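Local coordinates for kelch domain-containing protein (Colletotrichum graminicola M1.001, PDB 5C86) that probably oxidises primary alcohols to aldehydes at a copper site, with molecular oxygen as electron acceptor, as a fungal alcohol oxidase of the AA5 family, at residues P13-A18 with K359-D364; T76-D81 with V418-H423; F280-V285 with Y334-L339. One frame throughout, in Å; residues are numbered along the deposited sequence.

Interaction 1 (P13-A18 with K359-D364); sequences PVVPVA and KENHFD
V15 and F363 make an apolar loop-to-loop contact at the closure of the Kelch beta-propeller. Residues 13-18 link strand 5-11, the outermost strand of the last blade, to strand 18-21 in the first, while 359-364 leads into strand 364-369, which pairs with 5-11. This N-terminal strand completing a C-terminal blade is the "velcro" closure of propellers, and a backbone hydrogen bond between F363 and F12 lies at the end of this pairing. The two touching runs of backbone lie nearly at right angles, and V15 and F363 come within 4.4 Å at their CA atoms.

V15 splits its methyls between two neighbours. CG2 sits over one face of the F363 ring in a CH-pi contact, 3.8 Å from the centroid and 17° off the ring normal. CG1, placed opposite the backbone N by a chi1 of -179°, instead lies 3.5 Å from H362 O. The ring also borders the main chain: F363 CD2 is 3.5 Å from V14 C, and V14 N lies in the ring plane beyond its edge. N361 OD1 only lightly touches V15 CG2; its carboxamide is hydrogen-bonded within its own loop, OD1 to C354 N and ND2 to G355 O. The V15 side chain is about 6 Å from that of H335, a copper ligand of this protein.

Beyond V15 the chain bends in an inverse gamma turn centred on P16, closed by V17 N to V15 O at 2.8 Å, and P16 CD rests 3.7 Å from H362 O.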
loop_
_atom_site.group_PDB
_atom_site.type_symbol
_atom_site.label_atom_id
_atom_site.label_comp_id
_atom_site.label_asym_id
_atom_site.label_seq_id
_atom_site.Cartn_x
_atom_site.Cartn_y
_atom_site.Cartn_z
ATOM N N PRO A 13 4.114 -21.150 -3.186
ATOM C CA PRO A 13 5.178 -22.016 -2.627
ATOM C C PRO A 13 5.995 -21.260 -1.573
ATOM O O PRO A 13 6.918 -21.872 -0.990
ATOM C CB PRO A 13 6.038 -22.296 -3.842
ATOM C CG PRO A 13 5.950 -21.020 -4.661
ATOM C CD PRO A 13 4.501 -20.634 -4.516
ATOM N N VAL A 14 5.714 -19.944 -1.321
ATOM C CA VAL A 14 6.440 -19.174 -0.237
ATOM C C VAL A 14 5.331 -18.411 0.517
ATOM O O VAL A 14 4.215 -18.202 -0.026
ATOM C CB VAL A 14 7.479 -18.178 -0.700
ATOM C CG1 VAL A 14 8.527 -18.801 -1.616
ATOM C CG2 VAL A 14 6.868 -16.990 -1.494
ATOM N N VAL A 15 5.512 -18.071 1.809
ATOM C CA VAL A 15 4.481 -17.354 2.513
ATOM C C VAL A 15 4.551 -15.899 1.937
ATOM O O VAL A 15 5.598 -15.253 1.893
ATOM C CB VAL A 15 4.727 -17.315 4.027
ATOM C CG1 VAL A 15 3.624 -16.576 4.729
ATOM C CG2 VAL A 15 4.839 -18.773 4.583
ATOM N N PRO A 16 3.351 -15.410 1.484
ATOM C CA PRO A 16 3.325 -14.107 0.779
ATOM C C PRO A 16 3.265 -12.953 1.776
ATOM O O PRO A 16 2.194 -12.333 1.983
ATOM C CB PRO A 16 2.117 -14.223 -0.115
ATOM C CG PRO A 16 1.209 -15.131 0.587
ATOM C CD PRO A 16 2.108 -16.158 1.329
ATOM N N VAL A 17 4.404 -12.719 2.399
ATOM C CA VAL A 17 4.540 -11.744 3.449
ATOM C C VAL A 17 4.691 -10.314 2.859
ATOM O O VAL A 17 4.455 -9.314 3.562
ATOM C CB VAL A 17 5.741 -12.110 4.365
ATOM C CG1 VAL A 17 6.062 -11.044 5.384
ATOM C CG2 VAL A 17 5.399 -13.460 5.029
ATOM N N ALA A 18 5.154 -10.239 1.654
ATOM C CA ALA A 18 5.296 -8.984 0.921
ATOM C C ALA A 18 4.682 -9.280 -0.423
ATOM O O ALA A 18 4.945 -10.339 -1.036
ATOM C CB ALA A 18 6.710 -8.557 0.821
ATOM N N LYS A 359 2.442 -24.278 12.263
ATOM C CA LYS A 359 1.053 -24.217 11.979
ATOM C C LYS A 359 0.579 -22.755 11.698
ATOM O O LYS A 359 -0.422 -22.605 11.041
ATOM C CB LYS A 359 0.259 -24.871 13.096
ATOM C CG LYS A 359 0.208 -24.070 14.396
ATOM C CD LYS A 359 -0.522 -24.834 15.508
ATOM C CE LYS A 359 -0.805 -23.919 16.715
ATOM N NZ LYS A 359 0.445 -23.452 17.436
ATOM N N GLU A 360 1.301 -21.739 12.170
ATOM C CA GLU A 360 0.935 -20.340 11.845
ATOM C C GLU A 360 1.316 -19.940 10.423
ATOM O O GLU A 360 0.963 -18.828 10.035
ATOM C CB GLU A 360 1.537 -19.376 12.879
ATOM C CG GLU A 360 0.794 -19.499 14.199
ATOM C CD GLU A 360 1.246 -20.695 15.041
ATOM O OE1 GLU A 360 2.452 -21.054 14.938
ATOM O OE2 GLU A 360 0.403 -21.238 15.803
ATOM N N ASN A 361 2.071 -20.724 9.651
ATOM C CA ASN A 361 2.388 -20.364 8.291
ATOM C C ASN A 361 1.165 -20.540 7.414
ATOM O O ASN A 361 0.493 -21.607 7.383
ATOM C CB ASN A 361 3.406 -21.290 7.704
ATOM C CG ASN A 361 4.751 -21.064 8.183
ATOM O OD1 ASN A 361 5.205 -19.944 8.542
ATOM N ND2 ASN A 361 5.526 -22.148 8.099
ATOM N N HIS A 362 0.801 -19.458 6.704
ATOM C CA HIS A 362 -0.289 -19.556 5.743
ATOM C C HIS A 362 0.217 -19.209 4.362
ATOM O O HIS A 362 0.531 -18.029 4.052
ATOM C CB HIS A 362 -1.399 -18.627 6.216
ATOM C CG HIS A 362 -1.885 -18.949 7.580
ATOM N ND1 HIS A 362 -2.403 -20.191 7.894
ATOM C CD2 HIS A 362 -1.880 -18.238 8.740
ATOM C CE1 HIS A 362 -2.697 -20.232 9.178
ATOM N NE2 HIS A 362 -2.415 -19.059 9.706
ATOM N N PHE A 363 0.357 -20.215 3.490
ATOM C CA PHE A 363 0.948 -20.006 2.142
ATOM C C PHE A 363 -0.131 -19.507 1.162
ATOM O O PHE A 363 0.109 -19.340 0.010
ATOM C CB PHE A 363 1.642 -21.283 1.593
ATOM C CG PHE A 363 2.865 -21.719 2.371
ATOM C CD1 PHE A 363 2.701 -22.461 3.551
ATOM C CD2 PHE A 363 4.130 -21.410 1.938
ATOM C CE1 PHE A 363 3.836 -22.871 4.267
ATOM C CE2 PHE A 363 5.252 -21.810 2.639
ATOM C CZ PHE A 363 5.052 -22.540 3.812
ATOM N N ASP A 364 -1.331 -19.414 1.648
ATOM C CA ASP A 364 -2.468 -19.244 0.814
ATOM C C ASP A 364 -3.079 -17.816 0.968
ATOM O O ASP A 364 -2.675 -17.006 1.790
ATOM C CB ASP A 364 -3.484 -20.286 1.130
ATOM C CG ASP A 364 -4.161 -20.052 2.478
ATOM O OD1 ASP A 364 -3.501 -19.595 3.425
ATOM O OD2 ASP A 364 -5.396 -20.228 2.558
#

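Interaction 2 (T76-D81 with V418-H423); sequences TSLDAD and VSATTH
L78 reaches from the innermost strand of its propeller blade to V418 and A420, passing the backbone of S419. Its CB points at the opposite strand, and CG, turned beside the backbone N by a chi1 of -81°, carries the fork across to 418-420. From there the branches part: CD1 lies 4.1 Å from A420 CB, with S419 C just beyond, whereas CD2 meets V418 CG1 at 3.7 Å. V418 O is a little further off, 3.9 Å from L78 CD2. The L78 and V418 side chains cross at about a right angle.

The strands run antiparallel, 176° between directions, yet their axes are 7.0 Å apart, so side chains and water fill the space where a sheet would have backbone bonds. As in galactose oxidase, strand 412-422 of the C-terminal domain enters the central channel of the propeller, here pairing with strand 18-21 and bringing the copper ligand H423 to the active site.

T76, two residues earlier on the same face of the strand, is the polar neighbour of L78. T76 OG1 and A420 O are bridged by water 1, hydrogen-bonded at 2.8 Å to T76 OG1 and at 2.7 Å to A420 O. H423 ND1 donates to T422 OG1 at 2.9 Å, with the partner close to the imidazole plane; that hydroxyl is also hydrogen-bonded to V17 O.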
loop_
_atom_site.group_PDB
_atom_site.type_symbol
_atom_site.label_atom_id
_atom_site.label_comp_id
_atom_site.label_asym_id
_atom_site.label_seq_id
_atom_site.Cartn_x
_atom_site.Cartn_y
_atom_site.Cartn_z
ATOM N N THR A 76 9.384 -0.584 0.947
ATOM C CA THR A 76 9.022 -0.853 -0.480
ATOM C C THR A 76 8.487 0.455 -1.038
ATOM O O THR A 76 7.722 1.179 -0.358
ATOM C CB THR A 76 8.007 -1.905 -0.657
ATOM O OG1 THR A 76 6.770 -1.533 -0.019
ATOM C CG2 THR A 76 8.444 -3.181 -0.094
ATOM N N SER A 77 8.785 0.735 -2.284
ATOM C CA SER A 77 8.150 1.842 -3.034
ATOM C C SER A 77 8.228 1.572 -4.491
ATOM O O SER A 77 9.127 0.826 -4.939
ATOM C CB SER A 77 8.790 3.192 -2.775
ATOM O OG SER A 77 8.645 3.626 -1.408
ATOM N N LEU A 78 7.275 2.099 -5.275
ATOM C CA LEU A 78 7.359 2.108 -6.722
ATOM C C LEU A 78 7.761 3.458 -7.224
ATOM O O LEU A 78 7.233 4.459 -6.823
ATOM C CB LEU A 78 6.057 1.737 -7.351
ATOM C CG LEU A 78 5.826 0.252 -7.389
ATOM C CD1 LEU A 78 5.480 -0.278 -5.998
ATOM C CD2 LEU A 78 4.711 -0.217 -8.294
ATOM N N ASP A 79 8.761 3.525 -8.084
ATOM C CA ASP A 79 9.251 4.786 -8.554
ATOM C C ASP A 79 8.465 5.299 -9.784
ATOM O O ASP A 79 7.481 4.710 -10.193
ATOM C CB ASP A 79 10.796 4.723 -8.855
ATOM C CG ASP A 79 11.155 4.074 -10.146
ATOM O OD1 ASP A 79 10.334 3.524 -10.935
ATOM O OD2 ASP A 79 12.441 4.025 -10.361
ATOM N N ALA A 80 8.933 6.441 -10.318
ATOM C CA ALA A 80 8.225 7.090 -11.442
ATOM C C ALA A 80 8.035 6.202 -12.662
ATOM O O ALA A 80 7.071 6.394 -13.443
ATOM C CB ALA A 80 8.917 8.346 -11.799
ATOM N N ASP A 81 8.919 5.215 -12.900
ATOM C CA ASP A 81 8.800 4.307 -13.998
ATOM C C ASP A 81 8.252 2.952 -13.699
ATOM O O ASP A 81 8.305 2.054 -14.500
ATOM C CB ASP A 81 10.153 4.223 -14.757
ATOM C CG ASP A 81 10.582 5.573 -15.303
ATOM O OD1 ASP A 81 9.796 6.218 -16.066
ATOM O OD2 ASP A 81 11.642 6.046 -14.882
ATOM N N VAL A 418 -0.554 2.212 -8.407
ATOM C CA VAL A 418 -0.119 0.821 -8.260
ATOM C C VAL A 418 0.793 0.706 -7.058
ATOM O O VAL A 418 1.635 1.572 -6.791
ATOM C CB VAL A 418 0.580 0.365 -9.564
ATOM C CG1 VAL A 418 1.249 -0.965 -9.461
ATOM C CG2 VAL A 418 -0.373 0.442 -10.762
ATOM N N SER A 419 0.626 -0.383 -6.314
ATOM C CA SER A 419 1.246 -0.444 -4.991
ATOM C C SER A 419 1.766 -1.829 -4.604
ATOM O O SER A 419 1.762 -2.741 -5.391
ATOM C CB SER A 419 0.301 0.164 -3.910
ATOM O OG SER A 419 -0.795 -0.690 -3.728
ATOM N N ALA A 420 2.275 -1.844 -3.378
ATOM C CA ALA A 420 2.968 -2.988 -2.806
ATOM C C ALA A 420 2.820 -2.843 -1.315
ATOM O O ALA A 420 2.696 -1.751 -0.774
ATOM C CB ALA A 420 4.432 -2.986 -3.169
ATOM N N THR A 421 2.868 -3.994 -0.618
ATOM C CA THR A 421 2.698 -3.926 0.833
ATOM C C THR A 421 3.415 -5.031 1.561
ATOM O O THR A 421 3.561 -6.132 1.064
ATOM C CB THR A 421 1.179 -4.003 1.241
ATOM O OG1 THR A 421 0.998 -3.576 2.608
ATOM C CG2 THR A 421 0.491 -5.345 1.080
ATOM N N THR A 422 3.831 -4.727 2.782
ATOM C CA THR A 422 4.333 -5.715 3.724
ATOM C C THR A 422 4.177 -5.119 5.092
ATOM O O THR A 422 4.341 -3.910 5.256
ATOM C CB THR A 422 5.814 -6.081 3.394
ATOM O OG1 THR A 422 6.159 -7.171 4.250
ATOM C CG2 THR A 422 6.769 -4.997 3.617
ATOM N N HIS A 423 3.903 -5.932 6.091
ATOM C CA HIS A 423 3.902 -5.482 7.471
ATOM C C HIS A 423 2.973 -4.311 7.775
ATOM O O HIS A 423 3.258 -3.544 8.680
ATOM C CB HIS A 423 5.352 -5.091 7.929
ATOM C CG HIS A 423 6.268 -6.236 8.102
ATOM N ND1 HIS A 423 6.788 -6.959 7.050
ATOM C CD2 HIS A 423 6.658 -6.885 9.238
ATOM C CE1 HIS A 423 7.464 -8.002 7.537
ATOM N NE2 HIS A 423 7.424 -7.947 8.844
HETATM O O HOH W 1 4.634 0.077 -0.873
#

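Interaction 3 (F280-V285 with Y334-L339); sequences FANAVV and YHSTAL
Strands 282-285 and 336-339 run side by side in the same direction, 5° apart, with axes 6.6 Å from each other at closest approach. They are the innermost strands of consecutive propeller blades, and side chains and waters bridge them.

N282 does most of this work. Its CB packs on A338 CB at 3.7 Å. The flat face of the carboxamide lies over the T337-A338 peptide, with N282 CG 3.6 Å from A338 N, a buried donor left without a partner in the model, while ND2 gives a weak but nearly straight hydrogen bond to S336 O (3.2 Å). Water extends the grip: water 3 accepts from N282 ND2 and donates to S336 OG, water 4 donates to N282 OD1 and, weakly, to S336 O, and water 2 joins F280 O to S336 O. S336 OG is also hydrogen-bonded to N333 O. Further along the strands, V284 CG2 touches A338 CB at 3.8 Å.

At the other end, F280 and Y334 form an edge-to-face pair, with centroids 5.0 Å apart and planes at 67°. Y334 supplies the edge: its CD1 stands over the face of the F280 ring, 3.6 Å from F280 CD1. A chi1 of -164° swings the Y334 ring away from its own backbone N, and its OH is hydrogen-bonded to Y245 OH and to that of the copper ligand Y120. Followed by the ligand H335, Y334 probably occupies the place of the axial tyrosine in the Tyr-His pair of the galactose oxidase copper site.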
loop_
_atom_site.group_PDB
_atom_site.type_symbol
_atom_site.label_atom_id
_atom_site.label_comp_id
_atom_site.label_asym_id
_atom_site.label_seq_id
_atom_site.Cartn_x
_atom_site.Cartn_y
_atom_site.Cartn_z
ATOM N N PHE A 280 -2.340 -5.354 12.991
ATOM C CA PHE A 280 -1.773 -6.182 11.879
ATOM C C PHE A 280 -2.765 -6.439 10.748
ATOM O O PHE A 280 -2.522 -7.304 9.891
ATOM C CB PHE A 280 -1.103 -7.529 12.324
ATOM C CG PHE A 280 -0.168 -7.403 13.496
ATOM C CD1 PHE A 280 0.849 -6.458 13.551
ATOM C CD2 PHE A 280 -0.342 -8.230 14.618
ATOM C CE1 PHE A 280 1.661 -6.330 14.669
ATOM C CE2 PHE A 280 0.497 -8.087 15.732
ATOM C CZ PHE A 280 1.456 -7.106 15.759
ATOM N N ALA A 281 -3.819 -5.631 10.655
ATOM C CA ALA A 281 -4.704 -5.671 9.500
ATOM C C ALA A 281 -4.092 -5.000 8.303
ATOM O O ALA A 281 -2.977 -4.462 8.368
ATOM C CB ALA A 281 -6.086 -5.109 9.773
ATOM N N ASN A 282 -4.785 -5.102 7.143
ATOM C CA ASN A 282 -4.448 -4.353 5.958
ATOM C C ASN A 282 -5.654 -3.574 5.509
ATOM O O ASN A 282 -6.779 -3.993 5.719
ATOM C CB ASN A 282 -4.016 -5.235 4.818
ATOM C CG ASN A 282 -2.655 -5.878 5.036
ATOM O OD1 ASN A 282 -1.666 -5.318 4.608
ATOM N ND2 ASN A 282 -2.597 -6.998 5.717
ATOM N N ALA A 283 -5.426 -2.394 4.940
ATOM C CA ALA A 283 -6.522 -1.614 4.386
ATOM C C ALA A 283 -6.271 -1.308 2.931
ATOM O O ALA A 283 -5.149 -0.990 2.583
ATOM C CB ALA A 283 -6.690 -0.308 5.120
ATOM N N VAL A 284 -7.296 -1.424 2.105
ATOM C CA VAL A 284 -7.168 -1.296 0.668
ATOM C C VAL A 284 -8.210 -0.329 0.160
ATOM O O VAL A 284 -9.391 -0.543 0.353
ATOM C CB VAL A 284 -7.286 -2.665 -0.035
ATOM C CG1 VAL A 284 -7.235 -2.486 -1.556
ATOM C CG2 VAL A 284 -6.160 -3.605 0.414
ATOM N N VAL A 285 -7.770 0.709 -0.562
ATOM C CA VAL A 285 -8.701 1.615 -1.245
ATOM C C VAL A 285 -9.114 1.053 -2.607
ATOM O O VAL A 285 -8.286 0.560 -3.338
ATOM C CB VAL A 285 -8.230 3.085 -1.340
ATOM C CG1 VAL A 285 -7.046 3.281 -2.210
ATOM C CG2 VAL A 285 -9.356 4.029 -1.834
ATOM N N TYR A 334 -0.198 -11.135 11.959
ATOM C CA TYR A 334 1.147 -10.670 11.586
ATOM C C TYR A 334 1.635 -11.383 10.321
ATOM O O TYR A 334 1.441 -12.577 10.159
ATOM C CB TYR A 334 2.124 -10.949 12.745
ATOM C CG TYR A 334 3.412 -10.202 12.662
ATOM C CD1 TYR A 334 3.433 -8.809 12.651
ATOM C CD2 TYR A 334 4.667 -10.826 12.666
ATOM C CE1 TYR A 334 4.578 -8.118 12.613
ATOM C CE2 TYR A 334 5.860 -10.059 12.637
ATOM C CZ TYR A 334 5.789 -8.705 12.618
ATOM O OH TYR A 334 6.948 -7.903 12.674
ATOM N N HIS A 335 2.193 -10.587 9.417
ATOM C CA HIS A 335 2.743 -11.010 8.134
ATOM C C HIS A 335 1.702 -11.342 7.080
ATOM O O HIS A 335 2.057 -11.965 6.074
ATOM C CB HIS A 335 3.789 -12.133 8.302
ATOM C CG HIS A 335 5.067 -11.660 8.905
ATOM N ND1 HIS A 335 6.032 -12.539 9.347
ATOM C CD2 HIS A 335 5.590 -10.433 9.085
ATOM C CE1 HIS A 335 7.079 -11.870 9.759
ATOM N NE2 HIS A 335 6.849 -10.594 9.624
ATOM N N SER A 336 0.475 -10.921 7.302
ATOM C CA SER A 336 -0.601 -10.968 6.265
ATOM C C SER A 336 -0.503 -9.719 5.360
ATOM O O SER A 336 0.099 -8.724 5.692
ATOM C CB SER A 336 -1.978 -11.058 6.889
ATOM O OG SER A 336 -2.297 -9.872 7.657
ATOM N N THR A 337 -1.039 -9.925 4.178
ATOM C CA THR A 337 -0.994 -8.915 3.119
ATOM C C THR A 337 -2.373 -8.797 2.466
ATOM O O THR A 337 -3.171 -9.708 2.486
ATOM C CB THR A 337 0.084 -9.240 2.088
ATOM O OG1 THR A 337 -0.142 -10.573 1.581
ATOM C CG2 THR A 337 1.482 -9.038 2.626
ATOM N N ALA A 338 -2.634 -7.595 1.850
ATOM C CA ALA A 338 -3.812 -7.414 1.017
ATOM C C ALA A 338 -3.474 -6.333 -0.017
ATOM O O ALA A 338 -2.654 -5.468 0.254
ATOM C CB ALA A 338 -5.036 -7.000 1.784
ATOM N N LEU A 339 -4.061 -6.454 -1.199
ATOM C CA LEU A 339 -3.667 -5.606 -2.275
ATOM C C LEU A 339 -4.777 -5.525 -3.327
ATOM O O LEU A 339 -5.370 -6.531 -3.724
ATOM C CB LEU A 339 -2.378 -6.106 -2.911
ATOM C CG LEU A 339 -1.585 -5.028 -3.638
ATOM C CD1 LEU A 339 -0.884 -4.126 -2.678
ATOM C CD2 LEU A 339 -0.636 -5.658 -4.604
HETATM O O HOH W 2 -0.115 -7.449 8.393
HETATM O O HOH W 3 -4.728 -8.703 6.789
HETATM O O HOH W 4 1.065 -5.680 4.683
#

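From the N terminus, residues 13-18 open a long loop, which interaction 1 closes at 359-364 as the propeller ring is joined. Residues 76-81 start inside that loop but find their partner beyond it, at 418-423 in the C-terminal domain, so interactions 1 and 2 cross. Interaction 3 closes a short loop between two neighbouring blades and is nested inside both. The three also meet directly: P16 O is probably hydrogen-bonded to T337 OG1, and V17 CG1 packs against the H335 ring and H423 CE1. Closure loop, last blades and inserted C-terminal strand thus converge where the H335 and H423 rings meet at the copper site.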